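Local coordinates for protein monoacylglycerol lipase (PDB 6QE2) that catalyses the hydrolysis of monoacylglycerols to glycerol and fatty acid as an archaeal lipase of the alpha/beta-hydrolase superfamily, at residues A[65-70]-A[90-95]; A[82-87]-A[106-111]; A[196-201]-A[246-251]. All coordinates share one frame; numbering follows the deposited sequence.

In the fold
All three contacts are buried, none a surface contact, and they share elements of one alpha/beta-hydrolase core. Interaction 2 is sheet itself: strands 82-86 and 106-110 run parallel, joined by backbone hydrogen bonds and, at the end toward the probable nucleophile, by a side-chain bond. Interactions 1 and 3 have no hydrogen bonds across them and rest on apolar packing. Interaction 1 crosses two helices, one of which lays Val93 and Ile94 against the strands of interaction 2. Interaction 3 sets the next strand, 195-200, against helix 242-256 on the other face, its Ile249 reaching Phe84 of interaction 2. Interaction 3 lies farther from the chain's centre than the other two.

Interaction 1: residues A[65-70]-A[90-95]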
ATOM      1  N   GLU A  65      -0.751 -11.939   6.289  1.00 22.22           N
ATOM      2  CA  GLU A  65      -1.274 -11.513   7.571  1.00 23.95           C
ATOM      3  C   GLU A  65      -2.144 -10.267   7.393  1.00 28.05           C
ATOM      4  O   GLU A  65      -3.230 -10.186   7.931  1.00 26.56           O
ATOM      5  CB  GLU A  65      -0.144 -11.252   8.555  1.00 26.53           C
ATOM      6  CG  GLU A  65      -0.619 -10.857   9.933  1.00 36.62           C
ATOM      7  CD  GLU A  65       0.456 -10.997  10.988  1.00 46.98           C
ATOM      8  OE1 GLU A  65       1.639 -10.812  10.667  1.00 33.73           O
ATOM      9  OE2 GLU A  65       0.101 -11.286  12.146  1.00 55.73           O
ATOM     10  N   ALA A  66      -1.659  -9.305   6.618  1.00 22.56           N
ATOM     11  CA  ALA A  66      -2.416  -8.090   6.360  1.00 21.14           C
ATOM     12  C   ALA A  66      -3.752  -8.385   5.679  1.00 24.66           C
ATOM     13  O   ALA A  66      -4.755  -7.781   6.005  1.00 23.76           O
ATOM     14  CB  ALA A  66      -1.607  -7.116   5.533  1.00 21.13           C
ATOM     15  N   MET A  67      -3.770  -9.328   4.745  1.00 21.55           N
ATOM     16  CA  MET A  67      -5.016  -9.680   4.070  1.00 22.07           C
ATOM     17  C   MET A  67      -6.023 -10.290   5.043  1.00 24.10           C
ATOM     18  O   MET A  67      -7.203 -10.068   4.912  1.00 24.09           O
ATOM     19  CB  MET A  67      -4.772 -10.579   2.870  1.00 22.61           C
ATOM     20  CG  MET A  67      -3.974  -9.904   1.778  1.00 21.51           C
ATOM     21  SD  MET A  67      -4.100 -10.748   0.205  1.00 26.25           S
ATOM     22  CE  MET A  67      -3.078 -12.184   0.478  1.00 25.81           C
ATOM     23  N   LYS A  68      -5.550 -11.051   6.025  1.00 23.77           N
ATOM     24  CA  LYS A  68      -6.430 -11.607   7.041  1.00 25.59           C
ATOM     25  C   LYS A  68      -6.978 -10.484   7.928  1.00 25.15           C
ATOM     26  O   LYS A  68      -8.099 -10.554   8.386  1.00 27.06           O
ATOM     27  CB  LYS A  68      -5.718 -12.667   7.872  1.00 29.69           C
ATOM     28  CG  LYS A  68      -5.613 -13.994   7.151  1.00 29.07           C
ATOM     29  CD  LYS A  68      -4.893 -15.040   7.973  1.00 43.14           C
ATOM     30  CE  LYS A  68      -4.755 -16.336   7.190  1.00 52.74           C
ATOM     31  NZ  LYS A  68      -3.664 -16.264   6.182  1.00 55.90           N
ATOM     32  N   ILE A  69      -6.176  -9.453   8.167  1.00 22.82           N
ATOM     33  CA  ILE A  69      -6.621  -8.300   8.933  1.00 24.46           C
ATOM     34  C   ILE A  69      -7.744  -7.616   8.150  1.00 23.63           C
ATOM     35  O   ILE A  69      -8.765  -7.261   8.703  1.00 23.57           O
ATOM     36  CB  ILE A  69      -5.473  -7.323   9.216  1.00 28.22           C
ATOM     37  CG1 ILE A  69      -4.531  -7.914  10.263  1.00 27.36           C
ATOM     38  CG2 ILE A  69      -5.998  -5.983   9.695  1.00 23.30           C
ATOM     39  CD1 ILE A  69      -3.183  -7.240  10.319  1.00 24.55           C
ATOM     40  N   ILE A  70      -7.564  -7.484   6.842  1.00 21.48           N
ATOM     41  CA  ILE A  70      -8.589  -6.885   5.994  1.00 22.81           C
ATOM     42  C   ILE A  70      -9.871  -7.724   6.036  1.00 23.80           C
ATOM     43  O   ILE A  70     -10.954  -7.183   6.083  1.00 24.35           O
ATOM     44  CB  ILE A  70      -8.108  -6.689   4.549  1.00 24.48           C
ATOM     45  CG1 ILE A  70      -6.949  -5.696   4.504  1.00 21.08           C
ATOM     46  CG2 ILE A  70      -9.245  -6.210   3.668  1.00 22.48           C
ATOM     47  CD1 ILE A  70      -6.191  -5.713   3.200  1.00 24.16           C
ATOM     48  N   GLY A  90      -0.071  -1.120  -1.309  1.00 20.15           N
ATOM     49  CA  GLY A  90      -0.666  -1.194  -2.633  1.00 20.78           C
ATOM     50  C   GLY A  90      -0.598  -2.592  -3.209  1.00 21.25           C
ATOM     51  O   GLY A  90      -1.565  -3.077  -3.801  1.00 21.02           O
ATOM     52  N   LEU A  91       0.545  -3.265  -3.038  1.00 19.24           N
ATOM     53  CA  LEU A  91       0.627  -4.674  -3.399  1.00 21.81           C
ATOM     54  C   LEU A  91      -0.405  -5.491  -2.640  1.00 22.28           C
ATOM     55  O   LEU A  91      -1.074  -6.358  -3.217  1.00 21.92           O
ATOM     56  CB  LEU A  91       2.038  -5.194  -3.120  1.00 20.17           C
ATOM     57  CG  LEU A  91       2.232  -6.708  -3.224  1.00 25.68           C
ATOM     58  CD1 LEU A  91       1.929  -7.212  -4.621  1.00 21.49           C
ATOM     59  CD2 LEU A  91       3.647  -7.086  -2.808  1.00 24.41           C
ATOM     60  N   THR A  92      -0.561  -5.206  -1.346  1.00 19.80           N
ATOM     61  CA  THR A  92      -1.488  -5.958  -0.504  1.00 20.49           C
ATOM     62  C   THR A  92      -2.930  -5.810  -0.981  1.00 21.10           C
ATOM     63  O   THR A  92      -3.673  -6.797  -1.052  1.00 21.73           O
ATOM     64  CB  THR A  92      -1.335  -5.495   0.945  1.00 24.53           C
ATOM     65  OG1 THR A  92       0.010  -5.748   1.386  1.00 24.24           O
ATOM     66  CG2 THR A  92      -2.307  -6.232   1.859  1.00 23.94           C
ATOM     67  N   VAL A  93      -3.355  -4.588  -1.312  1.00 20.35           N
ATOM     68  CA  VAL A  93      -4.749  -4.420  -1.713  1.00 22.71           C
ATOM     69  C   VAL A  93      -4.994  -5.021  -3.096  1.00 20.58           C
ATOM     70  O   VAL A  93      -6.089  -5.524  -3.376  1.00 22.75           O
ATOM     71  CB  VAL A  93      -5.170  -2.937  -1.634  1.00 21.86           C
ATOM     72  CG1 VAL A  93      -5.093  -2.463  -0.198  1.00 22.66           C
ATOM     73  CG2 VAL A  93      -4.304  -2.055  -2.531  1.00 26.00           C
ATOM     74  N   ILE A  94      -3.986  -5.020  -3.968  1.00 19.13           N
ATOM     75  CA  ILE A  94      -4.119  -5.724  -5.238  1.00 20.53           C
ATOM     76  C   ILE A  94      -4.259  -7.225  -4.999  1.00 24.86           C
ATOM     77  O   ILE A  94      -5.113  -7.890  -5.596  1.00 21.86           O
ATOM     78  CB  ILE A  94      -2.926  -5.393  -6.152  1.00 21.96           C
ATOM     79  CG1 ILE A  94      -3.026  -3.934  -6.607  1.00 20.54           C
ATOM     80  CG2 ILE A  94      -2.884  -6.339  -7.346  1.00 26.71           C
ATOM     81  CD1 ILE A  94      -1.758  -3.388  -7.219  1.00 24.06           C
ATOM     82  N   ARG A  95      -3.426  -7.787  -4.117  1.00 23.18           N
ATOM     83  CA  ARG A  95      -3.543  -9.209  -3.809  1.00 23.48           C
ATOM     84  C   ARG A  95      -4.878  -9.528  -3.153  1.00 23.65           C
ATOM     85  O   ARG A  95      -5.444 -10.600  -3.389  1.00 25.38           O
ATOM     86  CB  ARG A  95      -2.387  -9.657  -2.918  1.00 21.45           C
ATOM     87  CG  ARG A  95      -1.033  -9.649  -3.623  1.00 23.26           C
ATOM     88  CD  ARG A  95      -0.901 -10.783  -4.656  1.00 29.51           C
ATOM     89  NE  ARG A  95      -1.025 -12.099  -4.027  1.00 25.30           N
ATOM     90  CZ  ARG A  95      -1.812 -13.075  -4.470  1.00 28.19           C
ATOM     91  NH1 ARG A  95      -2.539 -12.902  -5.568  1.00 25.50           N
ATOM     92  NH2 ARG A  95      -1.861 -14.236  -3.823  1.00 28.28           N
TER
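The methyl of Thr92 is one of two points where the helices meet, touching Ala66, Met67 and Ile70. Its CG2 lies 3.8 Å from Ala66 CB, while Met67 CG stands 4.0 Å from the same CG2. Ile70 comes in from one turn further along, the end of its chain placing CD1 4.1 Å from Thr92 CG2. One branched residue of helix 88-99 thus faces three apolar side chains of helix 63-77. The two branches of Thr92 divide the work: with CG2 anti to the backbone N (chi1 -61°), the methyl goes to the neighbouring helix, and OG1 turns back to its own, where it is hydrogen-bonded to Leu88 O one turn earlier. The hydroxyl is therefore satisfied without a partner across the contact.

Met67 makes the second point of contact. Its chain runs out nearly straight as far as the sulfur and slants over the start of Arg95, so that SD sits 3.7 Å from both CB and the backbone C of Arg95. Arg95 offers only its base to this contact; the guanidinium end heads the other way, with NH1 in salt bridges to Glu98 and Glu187 and NE bonded to Asn180 OD1. A long charged residue can accordingly pack here through its aliphatic root.

The two axes approach to 9.8 Å and cross at -62°, which keeps the contact short and centred on Met67 and Thr92. Trp48, in a loop, touches both Ala66 and Thr92, while Tyr96, a turn on from Thr92, packs against Met67 and Ile70. Helix 88-99, which follows the probable nucleophile turn, is in turn wedged between helix 171-186, touched by Leu91 and Arg95, and strand 106-110, on which Val93 and Ile94 rest.

Interaction 2: residues A[82-87]-A[106-111]; sequences FLFGHS and GVVASS. With LDA (lauryl dimethylamine-N-oxide), chain D.
The His86 ring meets Ser110 through its edge: Ser110 OG lies near the ring plane, 2.8 Å from His86 ND1, in a hydrogen bond for which the proton could come from either side. Over one face of this imidazole stands Ser87 CB, 3.6 Å from the ring plane and displaced to the ring's margin. The His233 ring meets it at about 50° between planes, Phe236 meets it edge-to-face, and NE2 is bonded to a glycerol, probably from the crystallisation liquor. His86 CG and Ser110 OG both lie anti to their own backbone N (chi1 168° for the histidine), which swings the two groups together over the same face of the sheet. Putting an alanine here would probably deprive Ser110 OG of this partner and open a gap beside Phe236. Toward the N-terminal end of the strands, on that face, the Phe84 ring turns its edge to Val108, CD1 to CG1 at 3.6 Å, and the Phe82 ring stands obliquely to Gly106, its CD2 3.7 Å from Gly106 CA.

The backbones form a parallel ladder, Leu83 N to Gly106 O at 3.0 Å and Ser110 N to Gly85 O at 2.8 Å among its rungs. This is the beta-alpha-beta crossover of the alpha/beta-hydrolase core, with helix 88-99 as the connection, packed against Leu83 and Val107. At the C-terminal end of strand 82-86 the chain makes what is probably the nucleophile elbow, the sharp turn between strand and helix in which Ser87 takes a positive phi of 63°. One more backbone bond, Ser87 N to Ser110 O at 2.9 Å, ties that turn to the neighbouring strand. Ser87 OG is hydrogen-bonded to His233 NE2, consistent with a Ser-His-Asp triad completed by Asp203. The N-oxide oxygen O1 of the bound detergent lies 3.2 Å from Ser87 OG.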
ATOM      1  N   PHE A  82     -14.246   0.050  -0.174  1.00 22.91           N
ATOM      2  CA  PHE A  82     -13.123   0.312  -1.061  1.00 21.29           C
ATOM      3  C   PHE A  82     -11.823   0.080  -0.303  1.00 19.17           C
ATOM      4  O   PHE A  82     -11.761   0.244   0.914  1.00 22.83           O
ATOM      5  CB  PHE A  82     -13.164   1.749  -1.582  1.00 24.84           C
ATOM      6  CG  PHE A  82     -14.292   2.020  -2.536  1.00 25.35           C
ATOM      7  CD1 PHE A  82     -15.493   2.537  -2.081  1.00 35.89           C
ATOM      8  CD2 PHE A  82     -14.146   1.764  -3.889  1.00 27.65           C
ATOM      9  CE1 PHE A  82     -16.529   2.794  -2.965  1.00 32.91           C
ATOM     10  CE2 PHE A  82     -15.175   2.019  -4.771  1.00 30.57           C
ATOM     11  CZ  PHE A  82     -16.370   2.532  -4.306  1.00 31.97           C
ATOM     12  N   LEU A  83     -10.772  -0.294  -1.034  1.00 21.37           N
ATOM     13  CA  LEU A  83      -9.435  -0.415  -0.466  1.00 21.34           C
ATOM     14  C   LEU A  83      -8.517   0.659  -1.035  1.00 21.77           C
ATOM     15  O   LEU A  83      -8.542   0.932  -2.237  1.00 22.39           O
ATOM     16  CB  LEU A  83      -8.826  -1.790  -0.755  1.00 21.06           C
ATOM     17  CG  LEU A  83      -9.608  -3.037  -0.354  1.00 23.56           C
ATOM     18  CD1 LEU A  83      -8.796  -4.273  -0.716  1.00 24.15           C
ATOM     19  CD2 LEU A  83      -9.906  -3.011   1.126  1.00 23.94           C
ATOM     20  N   PHE A  84      -7.709   1.267  -0.168  1.00 22.51           N
ATOM     21  CA  PHE A  84      -6.626   2.154  -0.576  1.00 20.24           C
ATOM     22  C   PHE A  84      -5.343   1.666   0.072  1.00 18.65           C
ATOM     23  O   PHE A  84      -5.277   1.556   1.300  1.00 21.63           O
ATOM     24  CB  PHE A  84      -6.881   3.611  -0.175  1.00 18.52           C
ATOM     25  CG  PHE A  84      -5.724   4.515  -0.494  1.00 22.31           C
ATOM     26  CD1 PHE A  84      -5.613   5.090  -1.745  1.00 26.60           C
ATOM     27  CD2 PHE A  84      -4.721   4.749   0.435  1.00 25.05           C
ATOM     28  CE1 PHE A  84      -4.535   5.894  -2.060  1.00 31.35           C
ATOM     29  CE2 PHE A  84      -3.642   5.556   0.124  1.00 26.27           C
ATOM     30  CZ  PHE A  84      -3.552   6.128  -1.123  1.00 25.52           C
ATOM     31  N   GLY A  85      -4.321   1.406  -0.737  1.00 20.35           N
ATOM     32  CA  GLY A  85      -3.047   0.954  -0.212  1.00 21.39           C
ATOM     33  C   GLY A  85      -1.900   1.655  -0.907  1.00 23.33           C
ATOM     34  O   GLY A  85      -1.990   2.020  -2.079  1.00 21.31           O
ATOM     35  N   HIS A  86      -0.811   1.851  -0.162  1.00 22.57           N
ATOM     36  CA  HIS A  86       0.385   2.495  -0.693  1.00 22.69           C
ATOM     37  C   HIS A  86       1.593   1.576  -0.558  1.00 23.35           C
ATOM     38  O   HIS A  86       1.860   1.051   0.528  1.00 22.63           O
ATOM     39  CB  HIS A  86       0.659   3.821   0.016  1.00 22.72           C
ATOM     40  CG  HIS A  86       2.012   4.386  -0.285  1.00 22.35           C
ATOM     41  ND1 HIS A  86       2.330   4.942  -1.507  1.00 23.42           N
ATOM     42  CD2 HIS A  86       3.134   4.459   0.467  1.00 27.23           C
ATOM     43  CE1 HIS A  86       3.588   5.343  -1.489  1.00 28.34           C
ATOM     44  NE2 HIS A  86       4.101   5.057  -0.307  1.00 27.31           N
ATOM     45  N   SER A  87       2.314   1.397  -1.668  1.00 23.26           N
ATOM     46  CA  SER A  87       3.595   0.658  -1.716  1.00 26.52           C
ATOM     47  C   SER A  87       3.387  -0.803  -1.327  1.00 22.32           C
ATOM     48  O   SER A  87       2.690  -1.531  -2.066  1.00 23.84           O
ATOM     49  CB  SER A  87       4.580   1.451  -0.849  1.00 31.80           C
ATOM     50  OG  SER A  87       5.916   1.030  -1.201  1.00 34.33           O
ATOM     51  N   GLY A 106     -13.912  -1.777  -4.925  1.00 24.53           N
ATOM     52  CA  GLY A 106     -12.884  -1.214  -5.777  1.00 24.22           C
ATOM     53  C   GLY A 106     -11.587  -1.101  -5.016  1.00 26.30           C
ATOM     54  O   GLY A 106     -11.540  -1.188  -3.788  1.00 25.56           O
ATOM     55  N   VAL A 107     -10.502  -0.920  -5.764  1.00 24.80           N
ATOM     56  CA  VAL A 107      -9.173  -0.882  -5.164  1.00 26.35           C
ATOM     57  C   VAL A 107      -8.369   0.257  -5.776  1.00 25.80           C
ATOM     58  O   VAL A 107      -8.329   0.416  -7.002  1.00 25.77           O
ATOM     59  CB  VAL A 107      -8.437  -2.233  -5.305  1.00 29.44           C
ATOM     60  CG1 VAL A 107      -8.385  -2.707  -6.760  1.00 28.97           C
ATOM     61  CG2 VAL A 107      -7.049  -2.133  -4.721  1.00 26.52           C
ATOM     62  N   VAL A 108      -7.766   1.074  -4.914  1.00 21.36           N
ATOM     63  CA  VAL A 108      -6.879   2.163  -5.307  1.00 20.50           C
ATOM     64  C   VAL A 108      -5.500   1.815  -4.774  1.00 22.97           C
ATOM     65  O   VAL A 108      -5.339   1.585  -3.567  1.00 21.52           O
ATOM     66  CB  VAL A 108      -7.339   3.516  -4.747  1.00 26.70           C
ATOM     67  CG1 VAL A 108      -6.389   4.622  -5.194  1.00 25.22           C
ATOM     68  CG2 VAL A 108      -8.785   3.817  -5.143  1.00 24.12           C
ATOM     69  N   ALA A 109      -4.511   1.761  -5.659  1.00 21.13           N
ATOM     70  CA  ALA A 109      -3.147   1.417  -5.278  1.00 22.71           C
ATOM     71  C   ALA A 109      -2.222   2.571  -5.638  1.00 21.69           C
ATOM     72  O   ALA A 109      -2.099   2.931  -6.813  1.00 23.66           O
ATOM     73  CB  ALA A 109      -2.695   0.124  -5.957  1.00 21.15           C
ATOM     74  N   SER A 110      -1.608   3.168  -4.622  1.00 22.51           N
ATOM     75  CA  SER A 110      -0.595   4.199  -4.790  1.00 23.87           C
ATOM     76  C   SER A 110       0.778   3.539  -4.795  1.00 18.42           C
ATOM     77  O   SER A 110       1.136   2.852  -3.836  1.00 21.10           O
ATOM     78  CB  SER A 110      -0.704   5.227  -3.664  1.00 26.87           C
ATOM     79  OG  SER A 110       0.530   5.882  -3.427  1.00 26.29           O
ATOM     80  N   SER A 111       1.549   3.764  -5.865  1.00 24.14           N
ATOM     81  CA  SER A 111       2.896   3.210  -6.013  1.00 25.05           C
ATOM     82  C   SER A 111       2.998   1.758  -5.550  1.00 22.37           C
ATOM     83  O   SER A 111       3.853   1.447  -4.712  1.00 23.31           O
ATOM     84  CB  SER A 111       3.903   4.059  -5.229  1.00 23.38           C
ATOM     85  OG  SER A 111       3.867   5.421  -5.637  1.00 26.01           O
TER
HETATM   86  N1  LDA D 302       8.454  -1.722  -0.715  1.00 50.61           N
HETATM   87  O1  LDA D 302       7.228  -1.813  -0.577  1.00 56.81           O
HETATM   88  CM1 LDA D 302       8.983  -0.839   0.316  1.00 56.64           C
HETATM   89  CM2 LDA D 302       8.751  -1.198  -2.042  1.00 39.38           C
HETATM   90  C1  LDA D 302       9.061  -3.027  -0.571  1.00 46.96           C
HETATM   91  C2  LDA D 302      10.540  -2.812  -0.331  1.00 35.48           C
HETATM   92  C3  LDA D 302      11.169  -4.099   0.160  1.00 42.11           C
HETATM   93  C4  LDA D 302      12.676  -3.948   0.254  1.00 48.25           C
HETATM   94  C5  LDA D 302      13.334  -5.296   0.470  1.00 56.10           C
HETATM   95  C6  LDA D 302      14.754  -5.128   0.978  1.00 50.53           C
HETATM   96  C7  LDA D 302      15.458  -6.471   0.984  1.00 51.21           C
HETATM   97  C8  LDA D 302      15.703  -6.930   2.406  1.00 50.67           C
HETATM   98  C9  LDA D 302      15.241  -8.361   2.598  1.00 49.58           C
HETATM   99  C10 LDA D 302      16.430  -9.283   2.820  1.00 63.25           C
HETATM  100  C11 LDA D 302      15.987 -10.630   3.370  1.00 53.18           C
HETATM  101  C12 LDA D 302      14.718 -10.490   4.170  1.00 49.40           C

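Interaction 3: residues A[196-201]-A[246-251]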
ATOM      1  N   LEU A 196      -7.820   1.539  -9.685  1.00 23.66           N
ATOM      2  CA  LEU A 196      -7.082   2.765  -9.975  1.00 23.53           C
ATOM      3  C   LEU A 196      -5.649   2.588  -9.491  1.00 23.46           C
ATOM      4  O   LEU A 196      -5.423   2.281  -8.316  1.00 22.24           O
ATOM      5  CB  LEU A 196      -7.728   3.981  -9.301  1.00 22.46           C
ATOM      6  CG  LEU A 196      -6.944   5.296  -9.341  1.00 23.82           C
ATOM      7  CD1 LEU A 196      -6.734   5.787 -10.785  1.00 24.04           C
ATOM      8  CD2 LEU A 196      -7.642   6.363  -8.496  1.00 26.82           C
ATOM      9  N   LEU A 197      -4.686   2.763 -10.396  1.00 22.75           N
ATOM     10  CA  LEU A 197      -3.270   2.733 -10.064  1.00 25.10           C
ATOM     11  C   LEU A 197      -2.687   4.131 -10.234  1.00 22.91           C
ATOM     12  O   LEU A 197      -2.948   4.795 -11.240  1.00 27.37           O
ATOM     13  CB  LEU A 197      -2.529   1.747 -10.977  1.00 22.96           C
ATOM     14  CG  LEU A 197      -3.117   0.336 -11.039  1.00 23.15           C
ATOM     15  CD1 LEU A 197      -2.383  -0.480 -12.093  1.00 23.75           C
ATOM     16  CD2 LEU A 197      -3.010  -0.352  -9.684  1.00 22.76           C
ATOM     17  N   LEU A 198      -1.883   4.566  -9.264  1.00 22.60           N
ATOM     18  CA  LEU A 198      -1.252   5.883  -9.297  1.00 21.79           C
ATOM     19  C   LEU A 198       0.249   5.719  -9.111  1.00 24.49           C
ATOM     20  O   LEU A 198       0.687   5.104  -8.133  1.00 26.86           O
ATOM     21  CB  LEU A 198      -1.810   6.806  -8.205  1.00 24.89           C
ATOM     22  CG  LEU A 198      -3.324   6.963  -8.104  1.00 28.77           C
ATOM     23  CD1 LEU A 198      -3.780   6.370  -6.791  1.00 29.42           C
ATOM     24  CD2 LEU A 198      -3.732   8.421  -8.191  1.00 29.68           C
ATOM     25  N   VAL A 199       1.040   6.260 -10.044  1.00 23.66           N
ATOM     26  CA  VAL A 199       2.490   6.111 -10.000  1.00 28.91           C
ATOM     27  C   VAL A 199       3.178   7.436 -10.303  1.00 27.66           C
ATOM     28  O   VAL A 199       2.653   8.281 -11.034  1.00 25.94           O
ATOM     29  CB  VAL A 199       2.988   5.025 -10.982  1.00 26.08           C
ATOM     30  CG1 VAL A 199       2.437   3.665 -10.593  1.00 27.14           C
ATOM     31  CG2 VAL A 199       2.588   5.377 -12.408  1.00 29.36           C
ATOM     32  N   GLY A 200       4.353   7.619  -9.707  1.00 25.28           N
ATOM     33  CA  GLY A 200       5.260   8.697 -10.082  1.00 26.70           C
ATOM     34  C   GLY A 200       6.297   8.178 -11.061  1.00 25.42           C
ATOM     35  O   GLY A 200       6.870   7.107 -10.860  1.00 28.85           O
ATOM     36  N   THR A 201       6.548   8.955 -12.127  1.00 26.45           N
ATOM     37  CA  THR A 201       7.396   8.442 -13.199  1.00 24.82           C
ATOM     38  C   THR A 201       8.859   8.319 -12.796  1.00 29.74           C
ATOM     39  O   THR A 201       9.594   7.552 -13.425  1.00 29.86           O
ATOM     40  CB  THR A 201       7.311   9.327 -14.449  1.00 33.63           C
ATOM     41  OG1 THR A 201       7.820  10.633 -14.150  1.00 32.54           O
ATOM     42  CG2 THR A 201       5.879   9.434 -14.946  1.00 29.95           C
ATOM     43  N   HIS A 246      -4.190  13.776  -4.403  1.00 25.10           N
ATOM     44  CA  HIS A 246      -5.272  13.605  -3.444  1.00 29.36           C
ATOM     45  C   HIS A 246      -6.632  13.761  -4.114  1.00 30.36           C
ATOM     46  O   HIS A 246      -7.564  13.011  -3.837  1.00 29.71           O
ATOM     47  CB  HIS A 246      -5.134  14.592  -2.286  1.00 28.90           C
ATOM     48  CG  HIS A 246      -4.147  14.166  -1.245  1.00 32.50           C
ATOM     49  ND1 HIS A 246      -2.844  14.611  -1.227  1.00 33.43           N
ATOM     50  CD2 HIS A 246      -4.274  13.333  -0.186  1.00 32.54           C
ATOM     51  CE1 HIS A 246      -2.211  14.072  -0.201  1.00 36.16           C
ATOM     52  NE2 HIS A 246      -3.056  13.292   0.446  1.00 33.40           N
ATOM     53  N   ARG A 247      -6.731  14.743  -5.002  1.00 29.57           N
ATOM     54  CA  ARG A 247      -7.973  15.019  -5.713  1.00 30.14           C
ATOM     55  C   ARG A 247      -8.416  13.870  -6.615  1.00 25.72           C
ATOM     56  O   ARG A 247      -9.598  13.553  -6.683  1.00 30.58           O
ATOM     57  CB  ARG A 247      -7.864  16.318  -6.514  1.00 33.90           C
ATOM     58  CG  ARG A 247      -9.100  16.642  -7.336  1.00 39.34           C
ATOM     59  CD  ARG A 247      -9.175  18.120  -7.686  1.00 41.11           C
ATOM     60  NE  ARG A 247      -7.909  18.637  -8.192  1.00 55.95           N
ATOM     61  CZ  ARG A 247      -7.070  19.388  -7.484  1.00 54.31           C
ATOM     62  NH1 ARG A 247      -7.365  19.720  -6.234  1.00 56.27           N
ATOM     63  NH2 ARG A 247      -5.938  19.812  -8.028  1.00 50.01           N
ATOM     64  N   ALA A 248      -7.465  13.248  -7.304  1.00 26.64           N
ATOM     65  CA  ALA A 248      -7.783  12.138  -8.194  1.00 23.52           C
ATOM     66  C   ALA A 248      -8.338  10.960  -7.426  1.00 29.22           C
ATOM     67  O   ALA A 248      -9.242  10.301  -7.868  1.00 29.13           O
ATOM     68  CB  ALA A 248      -6.559  11.704  -8.970  1.00 27.75           C
ATOM     69  N   ILE A 249      -7.756  10.690  -6.275  1.00 25.95           N
ATOM     70  CA  ILE A 249      -8.212   9.589  -5.464  1.00 23.56           C
ATOM     71  C   ILE A 249      -9.646   9.833  -5.014  1.00 27.59           C
ATOM     72  O   ILE A 249     -10.504   9.002  -5.198  1.00 27.03           O
ATOM     73  CB  ILE A 249      -7.297   9.401  -4.250  1.00 24.66           C
ATOM     74  CG1 ILE A 249      -5.966   8.822  -4.704  1.00 28.84           C
ATOM     75  CG2 ILE A 249      -7.936   8.494  -3.225  1.00 23.60           C
ATOM     76  CD1 ILE A 249      -4.823   9.144  -3.783  1.00 26.43           C
ATOM     77  N   VAL A 250      -9.898  10.998  -4.440  1.00 25.40           N
ATOM     78  CA  VAL A 250     -11.235  11.314  -3.967  1.00 24.61           C
ATOM     79  C   VAL A 250     -12.250  11.294  -5.097  1.00 26.05           C
ATOM     80  O   VAL A 250     -13.299  10.703  -4.977  1.00 26.81           O
ATOM     81  CB  VAL A 250     -11.291  12.658  -3.235  1.00 29.94           C
ATOM     82  CG1 VAL A 250     -12.709  12.953  -2.793  1.00 29.75           C
ATOM     83  CG2 VAL A 250     -10.372  12.640  -2.033  1.00 30.48           C
ATOM     84  N   GLU A 251     -11.926  11.943  -6.200  1.00 24.90           N
ATOM     85  CA  GLU A 251     -12.847  11.970  -7.332  1.00 26.14           C
ATOM     86  C   GLU A 251     -13.165  10.567  -7.830  1.00 29.06           C
ATOM     87  O   GLU A 251     -14.320  10.261  -8.139  1.00 26.92           O
ATOM     88  CB  GLU A 251     -12.277  12.825  -8.468  1.00 31.31           C
ATOM     89  CG  GLU A 251     -12.315  14.318  -8.185  1.00 36.03           C
ATOM     90  CD  GLU A 251     -11.873  15.164  -9.366  1.00 52.83           C
ATOM     91  OE1 GLU A 251     -11.545  14.593 -10.430  1.00 53.35           O
ATOM     92  OE2 GLU A 251     -11.853  16.404  -9.228  1.00 51.48           O
TER
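Leu198 meets Ile249 methyl against methylene: its CD1 is 3.9 Å from Ile249 CG1, and CD2 is 4.2 Å from that same CG1. Both methyls of the leucine thus come at this one methylene from the same side, the two side chains passing at a slant. The chi2 of Leu198, 114°, is off the usual staggered values, and with this twist both methyls come near Ile249 CG1. Leu198 CD2 also comes within 4.4 Å of the Ala248 methyl, CB. Two residues earlier on the strand, Leu196 approaches more loosely, its CD2 standing 4.3 Å from Ala248 O and slightly farther from Ile249 CA. Leu196 CG is anti to the backbone N (chi1 171°), which aims the branch at the helix.

The strand and helix run almost exactly antiparallel, 177° between their directions, with axes 10.4 Å apart. This is the layering of an alpha/beta-hydrolase: helix 242-256, last in the chain, covers one face of the central sheet, and strand 195-200 is one of the parallel strands beneath it.

A second shell fixes both partners. Val108 CG1 of the adjoining strand packs against Leu198 CD1, and the end of the isoleucine chain, Ile249 CD1, packs against Phe84 CE1. Leu196 O and Ala109 N make a probable hydrogen bond that sets the strand in the sheet. From the helix itself Trp252 touches Leu196 and Phe245 touches Leu198, strand 223-228 adds Thr224 beside Leu196, Phe228 beside Leu198 and Met226 against Ala248, and His246 and Val250 face helix 30-38.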